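Side-chain contacts in putative type VI secretion protein (Escherichia coli, PDB 6SKI), which acts as a phospholipase effector of the type VI secretion system, probably hydrolysing membrane lipids of target cells, and is carried on the TTR domain of the VgrG spike: residues A[144-147]-A[148-152]; A[219-222]-A[223-227]; A[356-359]-A[360-364]. All blocks are in the same frame, centred on the assembly; numbering follows the deposited sequence.

The three contacts are each local, formed by side chains and backbone groups along a helix or round its end: interaction 1 in helix 144-154, interaction 2 at the end of helix 215-225, interaction 3 towards the end of helix 350-362. None touches another. The centre of interaction 1 lies about 32 Å from that of interaction 2 and about 41 Å from that of interaction 3. The centres of interactions 2 and 3 are about 59 Å apart, on opposite sides of the chain's centre. Each helix carries an apolar i to i+4 pair, but only interaction 3 adds a salt-bridge network. Ser-197, His-310 and Asp-245 probably form the Ser-His-Asp triad, consistent with an alpha/beta-hydrolase lipase; residues 223-227 belong to that catalytic family region.

Interaction 1: residues A[144-147]-A[148-152]; sequences MGLG and TSILD
Ser-149 N donates to Gly-145 O at 2.6 Å, an i to i+4 helical bond. At the resolution of the map its shortness says little about its strength. Two further bonds of the same kind follow: Ile-150 N to Leu-146 O at 2.9 Å and Leu-151 N to Gly-147 O at 2.9 Å. With helical backbone angles throughout, these three establish the residues as consecutive turns of one helix.

Around the same carbonyl oxygens the side chains find their places. Thr-148 CB lies 3.3 Å from Gly-145 O, and Ser-149 CB comes to 3.4 Å from that same oxygen. The main side-chain pair is Leu-146 with Ile-150. Because Ile-150 CG1 lies beside its own backbone N and opposite the carbonyl carbon (chi1 -64°), it passes 3.2 Å from Leu-146 O; the extended second torsion (-180°) then carries CD1 back along the helix until it stands 4.4 Å from Leu-146 CG. This is a loose methyl-to-branch contact, made at the outermost part of the isoleucine.

The two residues thus build a small apolar ridge. Leu-57 of helix 53-58 and Ile-511 of strand 509-511 touch both of them, while Ser-149 reaches Ala-54 of that helix. Chemically, the division of labour is plain: the peptide groups of Gly-145, Leu-146 and Gly-147 supply the polar bonding from one turn to the next, and the side-chain part of the contact is van der Waals in character, with hydrocarbon available to neighbouring parts of the fold.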
loop_
_atom_site.group_PDB
_atom_site.type_symbol
_atom_site.label_atom_id
_atom_site.label_comp_id
_atom_site.label_asym_id
_atom_site.label_seq_id
_atom_site.Cartn_x
_atom_site.Cartn_y
_atom_site.Cartn_z
ATOM N N MET A 144 11.928 19.497 14.896
ATOM C CA MET A 144 11.038 20.488 14.304
ATOM C C MET A 144 10.264 19.889 13.138
ATOM O O MET A 144 9.035 20.007 13.063
ATOM C CB MET A 144 11.847 21.702 13.847
ATOM C CG MET A 144 13.160 21.900 14.596
ATOM S SD MET A 144 13.192 23.309 15.726
ATOM C CE MET A 144 11.517 23.322 16.356
ATOM N N GLY A 145 10.975 19.246 12.212
ATOM C CA GLY A 145 10.309 18.587 11.104
ATOM C C GLY A 145 9.514 17.370 11.533
ATOM O O GLY A 145 8.603 16.934 10.828
ATOM N N LEU A 146 9.862 16.795 12.687
ATOM C CA LEU A 146 9.300 15.507 13.078
ATOM C C LEU A 146 7.785 15.568 13.224
ATOM O O LEU A 146 7.081 14.645 12.804
ATOM C CB LEU A 146 9.946 15.026 14.373
ATOM C CG LEU A 146 9.555 13.616 14.804
ATOM C CD1 LEU A 146 9.937 12.613 13.735
ATOM C CD2 LEU A 146 10.237 13.287 16.105
ATOM N N GLY A 147 7.262 16.637 13.822
ATOM C CA GLY A 147 5.818 16.804 13.855
ATOM C C GLY A 147 5.228 16.946 12.467
ATOM O O GLY A 147 4.190 16.357 12.155
ATOM N N THR A 148 5.893 17.722 11.609
ATOM C CA THR A 148 5.456 17.840 10.224
ATOM C C THR A 148 5.561 16.503 9.500
ATOM O O THR A 148 4.714 16.175 8.667
ATOM C CB THR A 148 6.276 18.913 9.508
ATOM O OG1 THR A 148 6.142 20.156 10.205
ATOM C CG2 THR A 148 5.794 19.097 8.079
ATOM N N SER A 149 6.585 15.708 9.820
ATOM C CA SER A 149 6.719 14.391 9.204
ATOM C C SER A 149 5.596 13.455 9.629
ATOM O O SER A 149 5.050 12.712 8.801
ATOM C CB SER A 149 8.074 13.788 9.568
ATOM O OG SER A 149 9.073 14.183 8.650
ATOM N N ILE A 150 5.222 13.491 10.907
ATOM C CA ILE A 150 4.148 12.633 11.385
ATOM C C ILE A 150 2.814 13.096 10.821
ATOM O O ILE A 150 1.936 12.274 10.541
ATOM C CB ILE A 150 4.147 12.615 12.923
ATOM C CG1 ILE A 150 5.444 12.002 13.444
ATOM C CG2 ILE A 150 2.964 11.835 13.462
ATOM C CD1 ILE A 150 5.524 11.942 14.945
ATOM N N LEU A 151 2.654 14.401 10.600
ATOM C CA LEU A 151 1.447 14.894 9.949
ATOM C C LEU A 151 1.421 14.536 8.471
ATOM O O LEU A 151 0.342 14.338 7.902
ATOM C CB LEU A 151 1.340 16.407 10.119
ATOM C CG LEU A 151 0.441 16.883 11.254
ATOM C CD1 LEU A 151 0.493 18.391 11.369
ATOM C CD2 LEU A 151 -0.978 16.400 11.037
ATOM N N ASP A 152 2.592 14.462 7.840
ATOM C CA ASP A 152 2.674 14.033 6.452
ATOM C C ASP A 152 2.275 12.574 6.310
ATOM O O ASP A 152 1.580 12.201 5.360
ATOM C CB ASP A 152 4.089 14.255 5.927
ATOM C CG ASP A 152 4.319 15.673 5.451
ATOM O OD1 ASP A 152 5.456 15.988 5.042
ATOM O OD2 ASP A 152 3.366 16.477 5.493
#

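Interaction 2: residues A[219-222]-A[223-227]; sequences RAIA and KGLRG
Ile-221 and Leu-225, one helical turn apart, lean out from the same flank of the helix, and Ile-221 CG2 meets Leu-225 CD1 at 4.3 Å, methyl to methyl. Leu-225 CG sits beside its own backbone N (chi1 -69°), which lays it 3.4 Å from Ile-221 O, the oxygen that accepts Leu-225 N at 2.9 Å. Lys-223 points elsewhere: its chain runs extended from CB before bending at the last torsion, its ammonium end leads away, and across the contact its CB rests 3.3 Å from Arg-219 O.

The helix then closes. Gly-227 N donates to Ala-222 O at 3.0 Å, a 6-to-1 bond, and Arg-226 turns to positive phi (58°); both are features of a Schellman-type ending. Gly-227 follows, also with positive phi (88°), completing the turn out of the helix. A basic side chain of the other protein chain makes a weak hydrogen bond to Arg-226 O.

Facing inward, the Ile-221/Leu-225 pair packs on Leu-172 of helix 156-178 and on Tyr-230. Ala-220 O accepts Thr-169 OG1 from that helix, while Ile-221 touches Ile-189 and Leu-225 touches Ile-186, both of strand 184-195.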
loop_
_atom_site.group_PDB
_atom_site.type_symbol
_atom_site.label_atom_id
_atom_site.label_comp_id
_atom_site.label_asym_id
_atom_site.label_seq_id
_atom_site.Cartn_x
_atom_site.Cartn_y
_atom_site.Cartn_z
ATOM N N ARG A 219 -6.121 17.143 -15.610
ATOM C CA ARG A 219 -4.937 17.970 -15.804
ATOM C C ARG A 219 -3.694 17.115 -15.998
ATOM O O ARG A 219 -2.849 17.422 -16.843
ATOM C CB ARG A 219 -4.754 18.906 -14.613
ATOM C CG ARG A 219 -5.395 20.262 -14.780
ATOM C CD ARG A 219 -5.177 21.099 -13.545
ATOM N NE ARG A 219 -6.391 21.207 -12.748
ATOM C CZ ARG A 219 -6.421 21.104 -11.425
ATOM N NH1 ARG A 219 -5.301 20.882 -10.753
ATOM N NH2 ARG A 219 -7.569 21.217 -10.775
ATOM N N ALA A 220 -3.569 16.033 -15.229
ATOM C CA ALA A 220 -2.415 15.155 -15.374
ATOM C C ALA A 220 -2.442 14.424 -16.709
ATOM O O ALA A 220 -1.401 14.267 -17.359
ATOM C CB ALA A 220 -2.367 14.160 -14.216
ATOM N N ILE A 221 -3.621 13.973 -17.137
ATOM C CA ILE A 221 -3.727 13.289 -18.424
ATOM C C ILE A 221 -3.392 14.242 -19.561
ATOM O O ILE A 221 -2.746 13.858 -20.541
ATOM C CB ILE A 221 -5.125 12.670 -18.598
ATOM C CG1 ILE A 221 -5.428 11.699 -17.462
ATOM C CG2 ILE A 221 -5.216 11.939 -19.919
ATOM C CD1 ILE A 221 -6.857 11.224 -17.443
ATOM N N ALA A 222 -3.821 15.501 -19.449
ATOM C CA ALA A 222 -3.507 16.476 -20.486
ATOM C C ALA A 222 -2.026 16.829 -20.483
ATOM O O ALA A 222 -1.412 16.957 -21.547
ATOM C CB ALA A 222 -4.361 17.729 -20.299
ATOM N N LYS A 223 -1.433 16.985 -19.300
ATOM C CA LYS A 223 -0.014 17.278 -19.168
ATOM C C LYS A 223 0.866 16.090 -19.525
ATOM O O LYS A 223 2.073 16.264 -19.716
ATOM C CB LYS A 223 0.269 17.748 -17.738
ATOM C CG LYS A 223 1.675 18.253 -17.485
ATOM C CD LYS A 223 1.834 18.733 -16.057
ATOM C CE LYS A 223 3.282 19.062 -15.750
ATOM N NZ LYS A 223 4.184 17.922 -16.063
ATOM N N GLY A 224 0.294 14.898 -19.656
ATOM C CA GLY A 224 1.065 13.749 -20.082
ATOM C C GLY A 224 0.893 13.516 -21.565
ATOM O O GLY A 224 1.847 13.172 -22.266
ATOM N N LEU A 225 -0.327 13.714 -22.056
ATOM C CA LEU A 225 -0.572 13.692 -23.489
ATOM C C LEU A 225 -0.117 14.971 -24.174
ATOM O O LEU A 225 -0.150 15.036 -25.407
ATOM C CB LEU A 225 -2.057 13.460 -23.764
ATOM C CG LEU A 225 -2.558 12.063 -23.402
ATOM C CD1 LEU A 225 -3.913 11.802 -24.027
ATOM C CD2 LEU A 225 -1.554 11.014 -23.832
ATOM N N ARG A 226 0.304 15.975 -23.404
ATOM C CA ARG A 226 0.800 17.242 -23.940
ATOM C C ARG A 226 -0.247 17.922 -24.817
ATOM O O ARG A 226 0.053 18.429 -25.899
ATOM C CB ARG A 226 2.107 17.043 -24.705
ATOM C CG ARG A 226 3.330 16.976 -23.814
ATOM C CD ARG A 226 4.597 16.936 -24.637
ATOM N NE ARG A 226 4.404 16.208 -25.886
ATOM C CZ ARG A 226 5.119 16.414 -26.985
ATOM N NH1 ARG A 226 4.877 15.705 -28.078
ATOM N NH2 ARG A 226 6.075 17.331 -26.992
ATOM N N GLY A 227 -1.493 17.926 -24.348
ATOM C CA GLY A 227 -2.571 18.584 -25.044
ATOM C C GLY A 227 -3.291 17.735 -26.066
ATOM O O GLY A 227 -4.307 18.185 -26.611
#

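Interaction 3: residues A[356-359]-A[360-364]; sequences EQVR and KMLMT
Bends at the second torsion of Glu-356 (-96°) and at the third and fourth of Lys-360 (-135° and -78°) swing carboxylate and ammonium together, so that Lys-360 NZ donates to Glu-356 OE1 at 2.5 Å, a value too short to read literally at this resolution. The same OE1 takes Arg-359 NH2 at 2.9 Å in a second bond, which is weak, and the three residues form a salt-bridge network. Glu-356 CD lies at the edge of the guanidinium and in its plane, whereas Lys-360 CG passes over one of its faces, 3.8 Å from Arg-359 NH2. The two cationic nitrogens, Arg-359 NH2 and Lys-360 NZ, approach to 3.3 Å, a proximity that the shared carboxylate oxygen probably offsets.

Met-363 runs beside Arg-359, its sulfur reaching the guanidinium obliquely. Elsewhere round the helix, Val-358 and Leu-362 lie side by side, with CG1 of Val-358 4.1 Å from CD1 of Leu-362.

The charged group borders strand 376-386, where Glu-356 and Arg-359 touch Thr-379 and Met-363 touches Leu-377. Val-358 packs on Ser-333 of strand 328-341 and Val-405 of strand 398-409; Leu-362 meets Leu-332 and the loop residues Leu-368 and Trp-532, seating the helix against these strands.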
loop_
_atom_site.group_PDB
_atom_site.type_symbol
_atom_site.label_atom_id
_atom_site.label_comp_id
_atom_site.label_asym_id
_atom_site.label_seq_id
_atom_site.Cartn_x
_atom_site.Cartn_y
_atom_site.Cartn_z
ATOM N N GLU A 356 0.771 -18.019 32.702
ATOM C CA GLU A 356 0.280 -19.357 32.395
ATOM C C GLU A 356 -1.190 -19.327 32.002
ATOM O O GLU A 356 -1.618 -20.085 31.122
ATOM C CB GLU A 356 0.507 -20.286 33.584
ATOM C CG GLU A 356 1.896 -20.886 33.622
ATOM C CD GLU A 356 1.948 -22.269 33.008
ATOM O OE1 GLU A 356 1.000 -23.052 33.228
ATOM O OE2 GLU A 356 2.933 -22.573 32.304
ATOM N N GLN A 357 -1.977 -18.451 32.629
ATOM C CA GLN A 357 -3.357 -18.270 32.192
ATOM C C GLN A 357 -3.412 -17.790 30.749
ATOM O O GLN A 357 -4.210 -18.291 29.949
ATOM C CB GLN A 357 -4.074 -17.283 33.110
ATOM C CG GLN A 357 -4.873 -17.936 34.215
ATOM C CD GLN A 357 -6.016 -17.067 34.688
ATOM O OE1 GLN A 357 -5.993 -15.849 34.519
ATOM N NE2 GLN A 357 -7.026 -17.689 35.285
ATOM N N VAL A 358 -2.561 -16.826 30.395
ATOM C CA VAL A 358 -2.540 -16.325 29.024
ATOM C C VAL A 358 -2.099 -17.417 28.058
ATOM O O VAL A 358 -2.625 -17.527 26.945
ATOM C CB VAL A 358 -1.647 -15.077 28.915
ATOM C CG1 VAL A 358 -1.600 -14.590 27.481
ATOM C CG2 VAL A 358 -2.170 -13.980 29.813
ATOM N N ARG A 359 -1.135 -18.245 28.462
ATOM C CA ARG A 359 -0.667 -19.309 27.578
ATOM C C ARG A 359 -1.754 -20.346 27.338
ATOM O O ARG A 359 -1.941 -20.809 26.206
ATOM C CB ARG A 359 0.575 -19.982 28.153
ATOM C CG ARG A 359 1.345 -20.791 27.128
ATOM C CD ARG A 359 2.387 -21.665 27.783
ATOM N NE ARG A 359 1.910 -22.203 29.052
ATOM C CZ ARG A 359 1.245 -23.347 29.174
ATOM N NH1 ARG A 359 0.977 -24.080 28.105
ATOM N NH2 ARG A 359 0.848 -23.758 30.369
ATOM N N LYS A 360 -2.486 -20.720 28.385
ATOM C CA LYS A 360 -3.563 -21.683 28.210
ATOM C C LYS A 360 -4.762 -21.080 27.496
ATOM O O LYS A 360 -5.558 -21.823 26.912
ATOM C CB LYS A 360 -3.997 -22.249 29.563
ATOM C CG LYS A 360 -2.871 -22.879 30.357
ATOM C CD LYS A 360 -3.385 -23.505 31.637
ATOM C CE LYS A 360 -2.501 -23.141 32.815
ATOM N NZ LYS A 360 -1.258 -23.956 32.838
ATOM N N MET A 361 -4.901 -19.755 27.518
ATOM C CA MET A 361 -5.920 -19.107 26.703
ATOM C C MET A 361 -5.521 -19.092 25.236
ATOM O O MET A 361 -6.366 -19.283 24.355
ATOM C CB MET A 361 -6.155 -17.682 27.199
ATOM C CG MET A 361 -7.311 -16.964 26.529
ATOM S SD MET A 361 -6.767 -15.970 25.127
ATOM C CE MET A 361 -5.878 -14.658 25.956
ATOM N N LEU A 362 -4.238 -18.866 24.960
ATOM C CA LEU A 362 -3.767 -18.808 23.584
ATOM C C LEU A 362 -3.700 -20.190 22.956
ATOM O O LEU A 362 -3.846 -20.322 21.735
ATOM C CB LEU A 362 -2.397 -18.140 23.540
ATOM C CG LEU A 362 -2.418 -16.643 23.834
ATOM C CD1 LEU A 362 -1.037 -16.065 23.683
ATOM C CD2 LEU A 362 -3.402 -15.927 22.934
ATOM N N MET A 363 -3.486 -21.227 23.764
ATOM C CA MET A 363 -3.449 -22.587 23.247
ATOM C C MET A 363 -4.827 -23.103 22.865
ATOM O O MET A 363 -4.921 -24.134 22.193
ATOM C CB MET A 363 -2.821 -23.521 24.280
ATOM C CG MET A 363 -1.307 -23.525 24.266
ATOM S SD MET A 363 -0.615 -24.601 25.531
ATOM C CE MET A 363 -1.413 -26.150 25.128
ATOM N N THR A 364 -5.887 -22.409 23.272
ATOM C CA THR A 364 -7.241 -22.719 22.847
ATOM C C THR A 364 -7.836 -21.655 21.944
ATOM O O THR A 364 -8.893 -21.897 21.351
ATOM C CB THR A 364 -8.164 -22.905 24.062
ATOM O OG1 THR A 364 -8.269 -21.671 24.781
ATOM C CG2 THR A 364 -7.616 -23.977 24.987
#